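Local coordinates for uncharacterized protein (Porphyromonas gingivalis, PDB 2QSV) that is of unknown function, tentatively linked to cysteine-type peptidase activity, and in this C-terminal part folds as two Ig-like beta-sandwich domains, at residues A[42-47]-A[78-83]; A[104-109]-A[201-206]; A[139-144]-A[174-179]. One frame throughout, in Å; residues are numbered along the deposited sequence. Where two conformers were deposited one is given.

How the contacts relate
The three contacts span two Ig-like domains; contact 1 closes before contact 2 opens, and both segments of contact 3 fall between those of contact 2. In contact 1 the turn at 42-47 packs on strand 76-87 of the first domain's mixed sheet. Contact 2, its centre about 19 Å from that of contact 1, starts on the neighbouring strand 94-105 and crosses to the end of strand 195-204. Contact 3 pairs strands 136-144 and 176-183; its centre is about 17 Å from that of contact 2, and I142 CD1 packs on I202 CD1 between the two sheets. Contacts 1 and 3, about 32 Å apart between centres, are each internal to one domain, whereas contact 2 joins the domains.

Contact 1: residues A[42-47]-A[78-83]; sequences LPSFVS and KDEPLV
The carboxylate of E80 grips S44 twice: the hydroxyl OG of S44 donates to E80 OE2 at 2.7 Å, and the backbone N of S44 donates to E80 OE1 at 2.9 Å. S44 lies in a type I beta turn, P43 to V46, that follows strand 35-41 and leads into strand 46-47 of the first Ig-like beta-sandwich; E80 stands on strand 76-87 of the mixed sheet, so its side chain ties the turn to that sheet. The two oxygens are approached differently. The hydroxyl reaches OE2 on its syn side, 21° out of the carboxylate plane, whereas the N-H meets OE1 from above that plane, 47° out of it, along a fairly straight bond. With two bonds to one residue, rotation of the carboxylate is restrained. S44 OG can reach OE2 because it sits between the backbone N and the carbonyl carbon of its own residue (chi1 66°).

Beside these bonds the packing is largely of carbon atoms. P43 CB touches E80 CB and also covers one face of the F45 ring, over the ring centre and 3.9 Å above its plane. This ring lies almost perpendicular to the E80 carboxylate and reaches V101 and L103 of strand 94-105; its CE2 touches K78 CB at 3.6 Å. At the other end L42 and L82 run side by side, with L42 CD2 3.5 Å from L82 CD1.

Contact 2: residues A[104-109]-A[201-206]; sequences PLVDNF and SIICND
No direct hydrogen bond joins D107 to C204; one water does the work between them. It accepts from the backbone N of D107 (2.9 Å from the water oxygen to N) and donates both to D107 OD2 and to the carbonyl O of C204, the latter at 2.7 Å. The chain leaving the first Ig-like domain is thereby bridged to the end of strand 195-204 in the second, a plain inter-domain interface. D107 OD2 lies 3.4 Å from N205 CB.

On one flank I203 projects toward 104-106. Its CG1 stands anti to the carbonyl carbon (chi1 -69°) and the chain runs on extended, which carries CD1 to 3.7 Å from P104 CA; its CG2 lies 3.6 Å from L105 O and touches V106 CG1. V106 and I203 cross at about a right angle. On the other flank the F109 ring points an edge at the backbone of C204 and N205, with CE1 3.6 Å from N205 O, while D107 CB covers one face over the ring centre.

The rest is van der Waals packing, partly carbon against oxygen. Water carries the polar link between 104-109 and 201-206, while D107 OD2 also bonds H153 NE2, so this polar tie between the domains centres on D107.

Contact 3: residues A[139-144]-A[174-179]; sequences AIEIRN and GGSTLL
I142 and L179 meet on the buried side of the sheet, where their side chains cross at a slant and I142 CD1 comes 4.0 Å from L179 CB. I140 lies beside L179 on the same face, and both reach I214 of strand 211-219, while I142 packs on L150 and L152 of strand 150-157; this is the core between the two sheets of the sandwich. The backbones bind as an antiparallel pair of strands in the second Ig-like domain, with I140-L179 and I142-T177 hydrogen-bonded pairs and E141-L178 and R143-S176 non-hydrogen-bonded ones. I142 N meets T177 O at 2.8 Å. Ahead of strand 176-183 the pairing continues onto the loop residues G175 and G174: N144, at the end of its strand, donates from N to G175 O and accepts at O a less straight bond from G174 N.

On the other face L178 CD2 lies over the backbone of E141, 3.9 Å from its CA. E141, with CG trans to its own N (chi1 -180°) and an extended chain, reaches diagonally to S176, whose CB is 3.7 Å from E141 CG. At the outer edge S176 OG donates to E141 OE2 at 2.6 Å, on the anti side and 20° out of the carboxylate plane.

Contact 1: residues A[42-47]-A[78-83]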
loop_
_atom_site.group_PDB
_atom_site.type_symbol
_atom_site.label_atom_id
_atom_site.label_comp_id
_atom_site.label_asym_id
_atom_site.label_seq_id
_atom_site.Cartn_x
_atom_site.Cartn_y
_atom_site.Cartn_z
ATOM N N LEU A 42 -3.635 -14.629 7.192
ATOM C CA LEU A 42 -2.673 -14.274 6.146
ATOM C C LEU A 42 -3.383 -13.472 5.077
ATOM O O LEU A 42 -4.519 -13.771 4.784
ATOM C CB LEU A 42 -2.150 -15.527 5.425
ATOM C CG LEU A 42 -1.110 -16.483 5.999
ATOM C CD1 LEU A 42 -1.023 -17.730 5.102
ATOM C CD2 LEU A 42 0.254 -15.799 6.109
ATOM N N PRO A 43 -2.698 -12.492 4.451
ATOM C CA PRO A 43 -3.193 -11.887 3.214
ATOM C C PRO A 43 -3.602 -12.933 2.169
ATOM O O PRO A 43 -2.933 -13.961 2.034
ATOM C CB PRO A 43 -1.978 -11.104 2.719
ATOM C CG PRO A 43 -1.313 -10.678 3.956
ATOM C CD PRO A 43 -1.440 -11.869 4.886
ATOM N N SER A 44 -4.681 -12.669 1.433
ATOM C CA SER A 44 -5.164 -13.597 0.405
ATOM C C SER A 44 -4.162 -13.868 -0.726
ATOM O O SER A 44 -4.324 -14.847 -1.472
ATOM C CB SER A 44 -6.443 -13.065 -0.223
ATOM O OG SER A 44 -6.174 -11.879 -0.938
ATOM N N PHE A 45 -3.152 -13.002 -0.855
ATOM C CA PHE A 45 -2.177 -13.079 -1.948
ATOM C C PHE A 45 -0.824 -13.615 -1.491
ATOM O O PHE A 45 0.148 -13.571 -2.249
ATOM C CB PHE A 45 -1.997 -11.708 -2.655
ATOM C CG PHE A 45 -1.713 -10.540 -1.703
ATOM C CD1 PHE A 45 -0.412 -10.238 -1.282
ATOM C CD2 PHE A 45 -2.754 -9.739 -1.235
ATOM C CE1 PHE A 45 -0.161 -9.148 -0.412
ATOM C CE2 PHE A 45 -2.512 -8.639 -0.384
ATOM C CZ PHE A 45 -1.217 -8.341 0.013
ATOM N N VAL A 46 -0.754 -14.121 -0.258
ATOM C CA VAL A 46 0.494 -14.724 0.218
ATOM C C VAL A 46 0.350 -16.177 0.672
ATOM O O VAL A 46 -0.748 -16.641 0.981
ATOM C CB VAL A 46 1.241 -13.904 1.330
ATOM C CG1 VAL A 46 1.336 -12.413 1.020
ATOM C CG2 VAL A 46 0.685 -14.186 2.697
ATOM N N SER A 47 1.494 -16.860 0.713
ATOM C CA SER A 47 1.652 -18.214 1.237
ATOM C C SER A 47 2.615 -18.198 2.403
ATOM O O SER A 47 3.657 -17.513 2.342
ATOM C CB SER A 47 2.231 -19.122 0.159
ATOM O OG SER A 47 1.205 -19.905 -0.397
ATOM N N LYS A 78 -3.085 -3.661 -3.169
ATOM C CA LYS A 78 -3.733 -4.524 -2.197
ATOM C C LYS A 78 -3.047 -4.270 -0.866
ATOM O O LYS A 78 -1.824 -4.175 -0.806
ATOM C CB LYS A 78 -3.570 -5.998 -2.614
ATOM C CG LYS A 78 -3.779 -6.288 -4.115
ATOM C CD LYS A 78 -5.261 -6.011 -4.500
ATOM C CE LYS A 78 -5.487 -6.177 -5.998
ATOM N NZ LYS A 78 -6.874 -5.749 -6.377
ATOM N N ASP A 79 -3.820 -4.115 0.187
ATOM C CA ASP A 79 -3.294 -3.919 1.539
ATOM C C ASP A 79 -4.055 -4.865 2.424
ATOM O O ASP A 79 -5.250 -4.715 2.559
ATOM C CB ASP A 79 -3.555 -2.494 2.036
ATOM C CG ASP A 79 -2.931 -1.452 1.150
ATOM O OD1 ASP A 79 -1.690 -1.423 1.023
ATOM O OD2 ASP A 79 -3.675 -0.634 0.580
ATOM N N GLU A 80 -3.383 -5.883 2.965
ATOM C CA GLU A 80 -4.039 -6.869 3.816
ATOM C C GLU A 80 -3.147 -7.209 5.007
ATOM O O GLU A 80 -1.931 -7.300 4.853
ATOM C CB GLU A 80 -4.363 -8.137 3.025
ATOM C CG GLU A 80 -5.510 -8.003 1.981
ATOM C CD GLU A 80 -6.014 -9.360 1.510
ATOM O OE1 GLU A 80 -6.110 -10.326 2.324
ATOM O OE2 GLU A 80 -6.290 -9.479 0.315
ATOM N N PRO A 81 -3.748 -7.381 6.203
ATOM C CA PRO A 81 -2.925 -7.633 7.394
ATOM C C PRO A 81 -2.415 -9.073 7.542
ATOM O O PRO A 81 -3.081 -10.053 7.190
ATOM C CB PRO A 81 -3.869 -7.274 8.556
ATOM C CG PRO A 81 -5.257 -7.655 8.024
ATOM C CD PRO A 81 -5.200 -7.320 6.523
ATOM N N LEU A 82 -1.204 -9.191 8.052
ATOM C CA LEU A 82 -0.740 -10.453 8.610
ATOM C C LEU A 82 -1.053 -10.387 10.130
ATOM O O LEU A 82 -0.556 -9.515 10.856
ATOM C CB LEU A 82 0.757 -10.602 8.318
ATOM C CG LEU A 82 1.456 -11.822 8.922
ATOM C CD1 LEU A 82 1.155 -13.031 8.058
ATOM C CD2 LEU A 82 2.963 -11.583 8.985
ATOM N N VAL A 83 -1.911 -11.272 10.616
ATOM C CA VAL A 83 -2.356 -11.132 12.015
ATOM C C VAL A 83 -1.598 -12.083 12.956
ATOM O O VAL A 83 -1.631 -13.303 12.800
ATOM C CB VAL A 83 -3.903 -11.241 12.169
ATOM C CG1 VAL A 83 -4.332 -10.855 13.610
ATOM C CG2 VAL A 83 -4.594 -10.322 11.151
#

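Contact 2: residues A[104-109]-A[201-206]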
loop_
_atom_site.group_PDB
_atom_site.type_symbol
_atom_site.label_atom_id
_atom_site.label_comp_id
_atom_site.label_asym_id
_atom_site.label_seq_id
_atom_site.Cartn_x
_atom_site.Cartn_y
_atom_site.Cartn_z
ATOM N N PRO A 104 1.568 -3.934 -4.949
ATOM C CA PRO A 104 1.239 -3.201 -6.188
ATOM C C PRO A 104 1.055 -4.168 -7.345
ATOM O O PRO A 104 2.015 -4.517 -8.015
ATOM C CB PRO A 104 2.471 -2.274 -6.423
ATOM C CG PRO A 104 3.479 -2.588 -5.202
ATOM C CD PRO A 104 3.025 -3.947 -4.680
ATOM N N LEU A 105 -0.184 -4.616 -7.559
ATOM C CA LEU A 105 -0.481 -5.625 -8.559
ATOM C C LEU A 105 -0.845 -4.895 -9.860
ATOM O O LEU A 105 -1.778 -4.057 -9.884
ATOM C CB LEU A 105 -1.615 -6.558 -8.089
ATOM C CG LEU A 105 -1.988 -7.673 -9.074
ATOM C CD1 LEU A 105 -0.829 -8.656 -9.354
ATOM C CD2 LEU A 105 -3.268 -8.462 -8.656
ATOM N N VAL A 106 -0.090 -5.161 -10.929
ATOM C CA VAL A 106 -0.312 -4.475 -12.217
ATOM C C VAL A 106 -0.834 -5.450 -13.298
ATOM O O VAL A 106 -0.863 -6.658 -13.076
ATOM C CB VAL A 106 0.976 -3.663 -12.706
ATOM C CG1 VAL A 106 1.399 -2.604 -11.644
ATOM C CG2 VAL A 106 2.137 -4.585 -13.047
ATOM N N ASP A 107 -1.205 -4.921 -14.463
ATOM C CA ASP A 107 -1.602 -5.742 -15.618
ATOM C C ASP A 107 -0.508 -6.638 -16.192
ATOM O O ASP A 107 0.695 -6.314 -16.174
ATOM C CB ASP A 107 -2.129 -4.853 -16.749
ATOM C CG ASP A 107 -3.446 -4.164 -16.379
ATOM O OD1 ASP A 107 -4.486 -4.853 -16.394
ATOM O OD2 ASP A 107 -3.444 -2.952 -16.040
ATOM N N ASN A 108 -0.941 -7.767 -16.740
ATOM C CA ASN A 108 -0.058 -8.542 -17.616
ATOM C C ASN A 108 0.059 -7.901 -19.002
ATOM O O ASN A 108 -0.663 -8.276 -19.949
ATOM C CB ASN A 108 -0.517 -10.011 -17.677
ATOM C CG ASN A 108 0.433 -10.893 -18.485
ATOM O OD1 ASN A 108 1.570 -10.526 -18.782
ATOM N ND2 ASN A 108 -0.066 -12.047 -18.886
ATOM N N PHE A 109 0.990 -6.948 -19.117
ATOM C CA PHE A 109 1.084 -6.094 -20.283
ATOM C C PHE A 109 1.495 -6.805 -21.576
ATOM O O PHE A 109 1.030 -6.392 -22.633
ATOM C CB PHE A 109 1.969 -4.847 -20.049
ATOM C CG PHE A 109 1.365 -3.831 -19.116
ATOM C CD1 PHE A 109 0.269 -3.028 -19.519
ATOM C CD2 PHE A 109 1.881 -3.664 -17.828
ATOM C CE1 PHE A 109 -0.308 -2.101 -18.662
ATOM C CE2 PHE A 109 1.309 -2.750 -16.939
ATOM C CZ PHE A 109 0.227 -1.941 -17.356
ATOM N N SER A 201 -0.416 7.489 -4.930
ATOM C CA SER A 201 0.009 6.375 -5.762
ATOM C C SER A 201 -1.134 5.904 -6.657
ATOM O O SER A 201 -2.272 5.669 -6.175
ATOM C CB SER A 201 0.491 5.200 -4.904
ATOM O OG SER A 201 1.624 5.593 -4.136
ATOM N N ILE A 202 -0.835 5.802 -7.952
ATOM C CA ILE A 202 -1.855 5.402 -8.944
ATOM C C ILE A 202 -1.401 4.185 -9.666
ATOM O O ILE A 202 -0.362 4.179 -10.240
ATOM C CB ILE A 202 -2.152 6.561 -10.007
ATOM C CG1 ILE A 202 -2.630 7.850 -9.290
ATOM C CG2 ILE A 202 -3.148 6.029 -11.122
ATOM C CD1 ILE A 202 -2.683 9.124 -10.188
ATOM N N ILE A 203 -2.190 3.131 -9.628
ATOM C CA ILE A 203 -1.921 1.973 -10.452
ATOM C C ILE A 203 -2.879 2.014 -11.664
ATOM O O ILE A 203 -4.068 2.161 -11.480
ATOM C CB ILE A 203 -2.041 0.671 -9.671
ATOM C CG1 ILE A 203 -0.846 0.615 -8.658
ATOM C CG2 ILE A 203 -1.986 -0.561 -10.642
ATOM C CD1 ILE A 203 -0.776 -0.584 -7.846
ATOM N N CYS A 204 -2.336 1.899 -12.870
ATOM C CA CYS A 204 -3.114 2.120 -14.089
ATOM C C CYS A 204 -2.560 1.217 -15.147
ATOM O O CYS A 204 -1.518 0.562 -14.966
ATOM C CB CYS A 204 -3.047 3.603 -14.533
ATOM S SG CYS A 204 -1.384 4.129 -14.967
ATOM N N ASN A 205 -3.223 1.217 -16.296
ATOM C CA ASN A 205 -2.858 0.327 -17.372
ATOM C C ASN A 205 -2.005 1.030 -18.393
ATOM O O ASN A 205 -2.157 0.786 -19.593
ATOM C CB ASN A 205 -4.121 -0.307 -18.016
ATOM C CG ASN A 205 -4.967 0.706 -18.787
ATOM O OD1 ASN A 205 -4.853 1.918 -18.567
ATOM N ND2 ASN A 205 -5.787 0.210 -19.743
ATOM N N ASP A 206 -1.137 1.950 -17.936
ATOM C CA ASP A 206 -0.082 2.533 -18.765
ATOM C C ASP A 206 1.131 1.558 -18.753
ATOM O O ASP A 206 1.789 1.410 -17.728
ATOM C CB ASP A 206 0.266 3.947 -18.254
ATOM C CG ASP A 206 1.364 4.656 -19.044
ATOM O OD1 ASP A 206 2.155 4.031 -19.778
ATOM O OD2 ASP A 206 1.464 5.904 -18.915
HETATM O O HOH W 1 -1.558 -2.008 -14.237
#

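Contact 3: residues A[139-144]-A[174-179]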
loop_
_atom_site.group_PDB
_atom_site.type_symbol
_atom_site.label_atom_id
_atom_site.label_comp_id
_atom_site.label_asym_id
_atom_site.label_seq_id
_atom_site.Cartn_x
_atom_site.Cartn_y
_atom_site.Cartn_z
ATOM N N ALA A 139 -6.927 20.133 -7.785
ATOM C CA ALA A 139 -7.360 19.160 -8.786
ATOM C C ALA A 139 -6.240 18.976 -9.784
ATOM O O ALA A 139 -5.680 19.931 -10.237
ATOM C CB ALA A 139 -8.622 19.643 -9.465
ATOM N N ILE A 140 -5.871 17.748 -10.078
ATOM C CA ILE A 140 -4.895 17.505 -11.107
ATOM C C ILE A 140 -5.627 16.846 -12.260
ATOM O O ILE A 140 -6.351 15.879 -12.058
ATOM C CB ILE A 140 -3.733 16.617 -10.582
ATOM C CG1 ILE A 140 -2.755 17.478 -9.734
ATOM C CG2 ILE A 140 -2.956 15.920 -11.704
ATOM C CD1 ILE A 140 -1.690 16.661 -9.045
ATOM N N GLU A 141 -5.424 17.366 -13.466
ATOM C CA GLU A 141 -6.017 16.774 -14.644
ATOM C C GLU A 141 -5.217 15.575 -15.104
ATOM O O GLU A 141 -3.988 15.629 -15.320
ATOM C CB GLU A 141 -6.151 17.824 -15.773
ATOM C CG GLU A 141 -6.791 17.208 -17.034
ATOM C CD GLU A 141 -7.103 18.219 -18.146
ATOM O OE1 GLU A 141 -6.336 19.143 -18.390
ATOM O OE2 GLU A 141 -8.106 18.041 -18.828
ATOM N N ILE A 142 -5.905 14.467 -15.225
ATOM C CA ILE A 142 -5.284 13.289 -15.705
ATOM C C ILE A 142 -5.725 13.045 -17.141
ATOM O O ILE A 142 -6.903 12.875 -17.399
ATOM C CB ILE A 142 -5.654 12.073 -14.842
ATOM C CG1 ILE A 142 -5.078 12.214 -13.404
ATOM C CG2 ILE A 142 -5.216 10.786 -15.571
ATOM C CD1 ILE A 142 -5.483 11.006 -12.485
ATOM N N ARG A 143 -4.752 12.897 -18.024
ATOM C CA ARG A 143 -5.027 12.852 -19.414
ATOM C C ARG A 143 -4.665 11.477 -19.976
ATOM O O ARG A 143 -3.619 10.911 -19.616
ATOM C CB ARG A 143 -4.175 13.921 -20.055
ATOM C CG ARG A 143 -4.779 14.511 -21.246
ATOM C CD ARG A 143 -3.899 15.583 -21.817
ATOM N NE ARG A 143 -3.828 15.382 -23.257
ATOM C CZ ARG A 143 -3.159 16.155 -24.106
ATOM N NH1 ARG A 143 -2.468 17.196 -23.645
ATOM N NH2 ARG A 143 -3.134 15.852 -25.409
ATOM N N ASN A 144 -5.522 10.941 -20.849
ATOM C CA ASN A 144 -5.165 9.752 -21.635
ATOM C C ASN A 144 -4.713 10.120 -23.029
ATOM O O ASN A 144 -5.495 10.680 -23.870
ATOM C CB ASN A 144 -6.329 8.697 -21.649
ATOM C CG ASN A 144 -5.996 7.462 -22.501
ATOM O OD1 ASN A 144 -4.828 7.147 -22.719
ATOM N ND2 ASN A 144 -7.018 6.735 -22.945
ATOM N N GLY A 174 -7.570 10.640 -25.731
ATOM C CA GLY A 174 -7.737 12.059 -25.817
ATOM C C GLY A 174 -8.580 12.713 -24.757
ATOM O O GLY A 174 -8.651 13.948 -24.710
ATOM N N GLY A 175 -9.211 11.900 -23.906
ATOM C CA GLY A 175 -10.004 12.431 -22.818
ATOM C C GLY A 175 -9.208 12.685 -21.543
ATOM O O GLY A 175 -8.002 12.405 -21.465
ATOM N N SER A 176 -9.889 13.233 -20.549
ATOM C CA SER A 176 -9.260 13.492 -19.261
ATOM C C SER A 176 -10.289 13.419 -18.137
ATOM O O SER A 176 -11.531 13.414 -18.376
ATOM C CB SER A 176 -8.534 14.828 -19.280
ATOM O OG SER A 176 -9.473 15.880 -19.327
ATOM N N THR A 177 -9.787 13.354 -16.912
ATOM C CA THR A 177 -10.641 13.381 -15.725
ATOM C C THR A 177 -9.917 14.227 -14.662
ATOM O O THR A 177 -8.715 14.469 -14.766
ATOM C CB THR A 177 -11.043 11.964 -15.244
ATOM O OG1 THR A 177 -12.112 12.070 -14.320
ATOM C CG2 THR A 177 -9.875 11.156 -14.547
ATOM N N LEU A 178 -10.641 14.716 -13.677
ATOM C CA LEU A 178 -9.976 15.417 -12.568
ATOM C C LEU A 178 -9.723 14.449 -11.418
ATOM O O LEU A 178 -10.578 13.621 -11.083
ATOM C CB LEU A 178 -10.846 16.589 -12.096
ATOM C CG LEU A 178 -10.860 17.732 -13.089
ATOM C CD1 LEU A 178 -11.709 18.876 -12.585
ATOM C CD2 LEU A 178 -9.453 18.185 -13.318
ATOM N N LEU A 179 -8.512 14.528 -10.880
ATOM C CA LEU A 179 -8.158 13.930 -9.583
ATOM C C LEU A 179 -8.415 14.974 -8.533
ATOM O O LEU A 179 -7.792 16.014 -8.544
ATOM C CB LEU A 179 -6.678 13.516 -9.573
ATOM C CG LEU A 179 -6.159 12.773 -8.318
ATOM C CD1 LEU A 179 -6.873 11.455 -8.107
ATOM C CD2 LEU A 179 -4.655 12.580 -8.502
#